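PDB 3VA7: KLLA0E08119p from Kluyveromyces lactis, which probably catalyses the biotin- and ATP-dependent carboxylation of urea to urea-1-carboxylate, within a multifunctional enzyme of the allophanate route that also hydrolyses this product. Local coordinates for residues D941-Y946 against P955-N960; E948-E953 against S1016-A1021. One frame throughout, in Å; residues are numbered along the deposited sequence.

Contact 1: D941-Y946 against P955-N960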
loop_
_atom_site.group_PDB
_atom_site.type_symbol
_atom_site.label_atom_id
_atom_site.label_comp_id
_atom_site.label_asym_id
_atom_site.label_seq_id
_atom_site.Cartn_x
_atom_site.Cartn_y
_atom_site.Cartn_z
ATOM N N ASP A 941 -2.285 -21.223 -11.747
ATOM C CA ASP A 941 -2.496 -21.611 -10.352
ATOM C C ASP A 941 -3.782 -21.014 -9.780
ATOM O O ASP A 941 -4.294 -21.513 -8.750
ATOM C CB ASP A 941 -1.313 -21.263 -9.456
ATOM C CG ASP A 941 -1.275 -22.114 -8.195
ATOM O OD1 ASP A 941 -1.463 -23.364 -8.253
ATOM O OD2 ASP A 941 -1.040 -21.577 -7.111
ATOM N N CYS A 942 -4.291 -19.936 -10.429
ATOM C CA CYS A 942 -5.461 -19.215 -9.899
ATOM C C CYS A 942 -6.638 -20.097 -10.175
ATOM O O CYS A 942 -7.510 -20.225 -9.351
ATOM C CB CYS A 942 -5.678 -17.848 -10.566
ATOM S SG CYS A 942 -4.662 -16.470 -9.999
ATOM N N VAL A 943 -6.632 -20.729 -11.338
ATOM C CA VAL A 943 -7.664 -21.694 -11.680
ATOM C C VAL A 943 -7.533 -22.933 -10.799
ATOM O O VAL A 943 -8.543 -23.473 -10.317
ATOM C CB VAL A 943 -7.645 -22.103 -13.161
ATOM C CG1 VAL A 943 -8.826 -22.987 -13.434
ATOM C CG2 VAL A 943 -7.657 -20.861 -14.100
ATOM N N THR A 944 -6.310 -23.380 -10.545
ATOM C CA THR A 944 -6.141 -24.522 -9.687
ATOM C C THR A 944 -6.777 -24.310 -8.322
ATOM O O THR A 944 -7.550 -25.120 -7.847
ATOM C CB THR A 944 -4.659 -24.982 -9.599
ATOM O OG1 THR A 944 -4.297 -25.568 -10.869
ATOM C CG2 THR A 944 -4.450 -25.984 -8.391
ATOM N N ARG A 945 -6.444 -23.219 -7.692
ATOM C CA ARG A 945 -7.012 -22.901 -6.410
ATOM C C ARG A 945 -8.574 -22.894 -6.506
ATOM O O ARG A 945 -9.315 -23.330 -5.593
ATOM C CB ARG A 945 -6.467 -21.537 -6.000
ATOM C CG ARG A 945 -7.315 -20.795 -5.005
ATOM C CD ARG A 945 -6.527 -19.681 -4.236
ATOM N NE ARG A 945 -7.426 -19.232 -3.162
ATOM C CZ ARG A 945 -7.120 -18.404 -2.172
ATOM N NH1 ARG A 945 -5.908 -17.838 -2.084
ATOM N NH2 ARG A 945 -8.078 -18.120 -1.296
ATOM N N TYR A 946 -9.089 -22.423 -7.631
ATOM C CA TYR A 946 -10.526 -22.373 -7.748
ATOM C C TYR A 946 -11.096 -23.807 -7.843
ATOM O O TYR A 946 -12.126 -24.127 -7.247
ATOM C CB TYR A 946 -10.902 -21.493 -8.933
ATOM C CG TYR A 946 -12.338 -21.401 -9.122
ATOM C CD1 TYR A 946 -13.095 -20.518 -8.347
ATOM C CD2 TYR A 946 -12.990 -22.246 -10.027
ATOM C CE1 TYR A 946 -14.502 -20.456 -8.489
ATOM C CE2 TYR A 946 -14.385 -22.191 -10.185
ATOM C CZ TYR A 946 -15.117 -21.281 -9.414
ATOM O OH TYR A 946 -16.482 -21.183 -9.587
ATOM N N PRO A 955 -18.283 -26.264 -16.958
ATOM C CA PRO A 955 -17.968 -26.322 -18.376
ATOM C C PRO A 955 -16.761 -25.455 -18.738
ATOM O O PRO A 955 -16.285 -25.526 -19.878
ATOM C CB PRO A 955 -19.244 -25.767 -19.034
ATOM C CG PRO A 955 -20.320 -26.015 -18.048
ATOM C CD PRO A 955 -19.710 -25.947 -16.705
ATOM N N TRP A 956 -16.279 -24.602 -17.816
ATOM C CA TRP A 956 -15.157 -23.680 -18.169
ATOM C C TRP A 956 -13.893 -24.149 -17.491
ATOM O O TRP A 956 -12.882 -23.452 -17.420
ATOM C CB TRP A 956 -15.468 -22.183 -17.824
ATOM C CG TRP A 956 -15.635 -21.924 -16.351
ATOM C CD1 TRP A 956 -14.661 -21.586 -15.429
ATOM C CD2 TRP A 956 -16.838 -22.047 -15.623
ATOM N NE1 TRP A 956 -15.213 -21.475 -14.161
ATOM C CE2 TRP A 956 -16.556 -21.748 -14.275
ATOM C CE3 TRP A 956 -18.148 -22.362 -15.987
ATOM C CZ2 TRP A 956 -17.532 -21.758 -13.306
ATOM C CZ3 TRP A 956 -19.120 -22.381 -15.008
ATOM C CH2 TRP A 956 -18.805 -22.096 -13.684
ATOM N N LEU A 957 -13.976 -25.339 -16.943
ATOM C CA LEU A 957 -12.899 -25.931 -16.180
ATOM C C LEU A 957 -12.606 -27.206 -16.950
ATOM O O LEU A 957 -13.494 -27.723 -17.632
ATOM C CB LEU A 957 -13.411 -26.238 -14.803
ATOM C CG LEU A 957 -13.636 -25.019 -13.943
ATOM C CD1 LEU A 957 -14.119 -25.515 -12.563
ATOM C CD2 LEU A 957 -12.320 -24.215 -13.792
ATOM N N PRO A 958 -11.388 -27.733 -16.863
ATOM C CA PRO A 958 -10.268 -27.358 -15.996
ATOM C C PRO A 958 -9.407 -26.196 -16.510
ATOM O O PRO A 958 -8.690 -25.588 -15.708
ATOM C CB PRO A 958 -9.436 -28.670 -15.941
ATOM C CG PRO A 958 -9.663 -29.311 -17.265
ATOM C CD PRO A 958 -11.098 -28.947 -17.653
ATOM N N ASN A 959 -9.488 -25.898 -17.811
ATOM C CA ASN A 959 -8.672 -24.878 -18.445
ATOM C C ASN A 959 -9.538 -23.817 -19.165
ATOM O O ASN A 959 -10.237 -24.145 -20.146
ATOM C CB ASN A 959 -7.705 -25.516 -19.464
ATOM C CG ASN A 959 -6.866 -24.457 -20.239
ATOM O OD1 ASN A 959 -7.392 -23.766 -21.138
ATOM N ND2 ASN A 959 -5.562 -24.324 -19.884
ATOM N N ASN A 960 -9.443 -22.550 -18.728
ATOM C CA ASN A 960 -10.314 -21.479 -19.219
ATOM C C ASN A 960 -10.112 -21.199 -20.725
ATOM O O ASN A 960 -11.087 -20.911 -21.487
ATOM C CB ASN A 960 -10.160 -20.203 -18.378
ATOM C CG ASN A 960 -10.547 -20.391 -16.889
ATOM O OD1 ASN A 960 -11.023 -21.465 -16.458
ATOM N ND2 ASN A 960 -10.344 -19.334 -16.088
#
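V943 and N959 mark the nearest approach of the two backbones, their CA atoms 7.5 Å apart, where helix 937-949 runs past the loop that leads into helix 960-967. V943 spreads its two methyls over different parts of that loop. CG1, held anti to the backbone N (chi1 -174°), lies 3.7 Å from L957 CD2 and also rests against the carbonyl oxygen of P958, the residue that follows a cis peptide bond. CG2 lies against the end of the N960 side chain. Without these two methyls, as with an alanine here, a gap would probably open between the helix and L957, with the N960 side chain less firmly packed. One turn further along, the Y946 side chain crosses those of W956 and L957 at about a right angle. L957 CD1 reaches the edge of the tyrosine ring near its plane, 4.1 Å from CE2, while the hydroxyl comes up to the edge of the indole, with Y946 OH 3.9 Å from W956 CZ2. That hydroxyl is hydrogen-bonded to the carbonyl oxygen of P1015, and Y1013 meets the Y946 ring edge-to-face. At the far end of the loop N959 takes the N-cap position of helix 960-967, its OD1 accepting from the backbone N of D962. The helix and the loop are thus joined mainly by apolar and aromatic packing inside the carboxyltransferase region, and the tyrosine's polar end is satisfied by a third element, the loop that carries P1015.

Contact 2: E948-E953 against S1016-A1021. With BTI (5-(hexahydro-2-oxo-1H-thieno[3,4-D]imidazol-6-yl)pentanal), chain B.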
loop_
_atom_site.group_PDB
_atom_site.type_symbol
_atom_site.label_atom_id
_atom_site.label_comp_id
_atom_site.label_asym_id
_atom_site.label_seq_id
_atom_site.Cartn_x
_atom_site.Cartn_y
_atom_site.Cartn_z
ATOM N N GLU A 948 -9.766 -26.469 -6.477
ATOM C CA GLU A 948 -9.614 -27.227 -5.275
ATOM C C GLU A 948 -10.320 -26.592 -4.080
ATOM O O GLU A 948 -10.513 -27.256 -3.050
ATOM C CB GLU A 948 -8.168 -27.798 -5.047
ATOM C CG GLU A 948 -7.057 -26.825 -5.193
ATOM C CD GLU A 948 -5.648 -27.401 -5.278
ATOM O OE1 GLU A 948 -4.818 -26.844 -4.526
ATOM O OE2 GLU A 948 -5.328 -28.292 -6.113
ATOM N N THR A 949 -10.807 -25.344 -4.219
ATOM C CA THR A 949 -11.405 -24.709 -3.041
ATOM C C THR A 949 -12.879 -24.458 -3.165
ATOM O O THR A 949 -13.526 -24.221 -2.149
ATOM C CB THR A 949 -10.760 -23.394 -2.676
ATOM O OG1 THR A 949 -11.024 -22.468 -3.735
ATOM C CG2 THR A 949 -9.272 -23.563 -2.453
ATOM N N ILE A 950 -13.412 -24.474 -4.386
ATOM C CA ILE A 950 -14.771 -23.923 -4.599
ATOM C C ILE A 950 -15.641 -24.754 -5.511
ATOM O O ILE A 950 -16.717 -25.169 -5.102
ATOM C CB ILE A 950 -14.736 -22.447 -5.137
ATOM C CG1 ILE A 950 -14.232 -21.504 -4.055
ATOM C CG2 ILE A 950 -16.111 -22.008 -5.717
ATOM C CD1 ILE A 950 -14.206 -19.977 -4.486
ATOM N N ARG A 951 -15.173 -24.946 -6.749
ATOM C CA ARG A 951 -15.856 -25.726 -7.745
ATOM C C ARG A 951 -14.836 -26.475 -8.599
ATOM O O ARG A 951 -14.068 -25.840 -9.346
ATOM C CB ARG A 951 -16.662 -24.828 -8.664
ATOM C CG ARG A 951 -17.570 -25.634 -9.576
ATOM C CD ARG A 951 -18.742 -24.807 -10.031
ATOM N NE ARG A 951 -19.577 -25.562 -10.962
ATOM C CZ ARG A 951 -20.809 -25.230 -11.335
ATOM N NH1 ARG A 951 -21.397 -24.151 -10.836
ATOM N NH2 ARG A 951 -21.471 -25.991 -12.195
ATOM N N SER A 952 -14.839 -27.806 -8.537
ATOM C CA SER A 952 -13.796 -28.575 -9.224
ATOM C C SER A 952 -14.133 -28.983 -10.668
ATOM O O SER A 952 -13.234 -29.363 -11.451
ATOM C CB SER A 952 -13.420 -29.805 -8.398
ATOM O OG SER A 952 -14.420 -30.805 -8.545
ATOM N N GLU A 953 -15.428 -28.932 -11.003
ATOM C CA GLU A 953 -15.886 -29.180 -12.394
ATOM C C GLU A 953 -16.881 -28.143 -12.847
ATOM O O GLU A 953 -17.779 -27.718 -12.091
ATOM C CB GLU A 953 -16.490 -30.576 -12.547
ATOM C CG GLU A 953 -15.499 -31.698 -12.184
ATOM C CD GLU A 953 -16.143 -33.096 -12.313
ATOM O OE1 GLU A 953 -17.054 -33.466 -11.487
ATOM O OE2 GLU A 953 -15.729 -33.825 -13.252
ATOM N N SER A 1016 -18.114 -16.760 -8.576
ATOM C CA SER A 1016 -16.810 -16.162 -8.821
ATOM C C SER A 1016 -15.705 -16.709 -7.915
ATOM O O SER A 1016 -15.966 -17.243 -6.857
ATOM C CB SER A 1016 -16.944 -14.649 -8.730
ATOM O OG SER A 1016 -17.634 -14.273 -7.541
ATOM N N ARG A 1017 -14.454 -16.535 -8.329
ATOM C CA ARG A 1017 -13.263 -16.871 -7.517
ATOM C C ARG A 1017 -13.224 -15.919 -6.364
ATOM O O ARG A 1017 -13.848 -14.862 -6.440
ATOM C CB ARG A 1017 -11.988 -16.669 -8.319
ATOM C CG ARG A 1017 -11.831 -17.555 -9.534
ATOM C CD ARG A 1017 -10.457 -17.308 -10.203
ATOM N NE ARG A 1017 -10.221 -15.884 -10.482
ATOM C CZ ARG A 1017 -10.715 -15.231 -11.542
ATOM N NH1 ARG A 1017 -11.470 -15.836 -12.483
ATOM N NH2 ARG A 1017 -10.462 -13.946 -11.656
ATOM N N THR A 1018 -12.465 -16.250 -5.327
ATOM C CA THR A 1018 -12.210 -15.327 -4.256
ATOM C C THR A 1018 -10.823 -14.719 -4.367
ATOM O O THR A 1018 -10.487 -13.759 -3.634
ATOM C CB THR A 1018 -12.237 -16.010 -2.922
ATOM O OG1 THR A 1018 -11.331 -17.122 -2.938
ATOM C CG2 THR A 1018 -13.641 -16.503 -2.636
ATOM N N TYR A 1019 -10.015 -15.292 -5.259
ATOM C CA TYR A 1019 -8.595 -14.918 -5.384
ATOM C C TYR A 1019 -8.132 -14.852 -6.869
ATOM O O TYR A 1019 -8.457 -15.738 -7.695
ATOM C CB TYR A 1019 -7.662 -15.822 -4.497
ATOM C CG TYR A 1019 -6.222 -15.511 -4.847
ATOM C CD1 TYR A 1019 -5.496 -14.544 -4.110
ATOM C CD2 TYR A 1019 -5.594 -16.124 -6.013
ATOM C CE1 TYR A 1019 -4.177 -14.207 -4.470
ATOM C CE2 TYR A 1019 -4.298 -15.790 -6.403
ATOM C CZ TYR A 1019 -3.599 -14.819 -5.632
ATOM O OH TYR A 1019 -2.340 -14.452 -5.995
ATOM N N THR A 1020 -7.384 -13.805 -7.208
ATOM C CA THR A 1020 -6.801 -13.679 -8.549
ATOM C C THR A 1020 -5.467 -12.981 -8.369
ATOM O O THR A 1020 -5.260 -12.213 -7.400
ATOM C CB THR A 1020 -7.726 -12.865 -9.514
ATOM O OG1 THR A 1020 -9.087 -13.305 -9.349
ATOM C CG2 THR A 1020 -7.281 -13.017 -11.036
ATOM N N ALA A 1021 -4.538 -13.260 -9.268
ATOM C CA ALA A 1021 -3.155 -12.797 -9.080
ATOM C C ALA A 1021 -3.091 -11.440 -9.740
ATOM O O ALA A 1021 -3.784 -11.209 -10.748
ATOM C CB ALA A 1021 -2.112 -13.790 -9.739
HETATM C C11 BTI B . -16.281 -12.038 -1.981
HETATM O O11 BTI B . -15.937 -13.043 -2.678
HETATM C C10 BTI B . -16.916 -10.733 -2.551
HETATM C C9 BTI B . -16.979 -10.789 -4.076
HETATM C C8 BTI B . -17.849 -9.736 -4.748
HETATM C C7 BTI B . -18.308 -10.081 -6.180
HETATM C C2 BTI B . -17.208 -10.536 -7.117
HETATM S S1 BTI B . -15.936 -9.325 -7.327
HETATM C C6 BTI B . -15.422 -9.950 -8.888
HETATM C C5 BTI B . -16.598 -10.662 -9.520
HETATM N N3 BTI B . -17.102 -9.668 -10.431
HETATM C C3 BTI B . -18.253 -9.200 -10.028
HETATM O O3 BTI B . -18.956 -8.317 -10.708
HETATM N N2 BTI B . -18.645 -9.747 -8.897
HETATM C C4 BTI B . -17.741 -10.825 -8.510
#
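I950 makes the apolar part of this contact: just past the end of helix 937-949 it sends its CD1 methyl into the loop 1016-1021. With CG1 anti to the carbonyl carbon (chi1 -69°) and the chain extended beyond it, CD1 comes to 4.0 Å from T1018 CG2, the two side chains meeting at a slant, and rests equally near the carbonyl oxygen of S1016. E1199, on the strand leading to the biotin-bearing K1202, also touches I950. No hydrogen bond crosses between the two segments; the polar contacts lie within each or run to third parts of the fold. R951 NE donates to E953 O over 3.0 Å at 159°, with the oxygen close to the guanidinium plane, which ties the turn after the helix to itself. R1017 grips T1020 side-on, two nitrogens converging on one oxygen in the plane of the guanidinium: NE lies 3.0 Å and NH2 2.8 Å from T1020 OG1. The same guanidinium group bonds through NH1 to Y1044 O and through NH2 to Y1035 OH, both residues of the urea pocket, and makes a cation-pi contact with Y1013. T1018 OG1 is hydrogen-bonded to E1199 OE2. Van der Waals contact joins the loop to the biotin group, S1016 OG lying 3.6 Å from BTI C4. The chemistry is therefore divided: the two segments meet through the CD1 methyl of I950, while the several bonds of R1017 probably hold the loop between the biotin and urea sites, where carboxyl transfer to urea probably takes place.

Both contacts are largely buried and both use helix 937-949, contact 1 through the body of the helix and contact 2 through I950, just past its C-terminal end. Their centres lie 7 Å apart, and they meet directly where the Y946 ring packs on the R1017 side chain. Y946 O and R951 N form a probable hydrogen bond at the helix end. Contact 1 buries more surface, 229 against 95 Å², and joins neighbouring elements by apolar and aromatic packing, though P958 at its margin is exposed. Contact 2 bridges a longer separation in sequence and reaches the biotin group through S1016, and its loop also carries the hydrogen-bonded R1017.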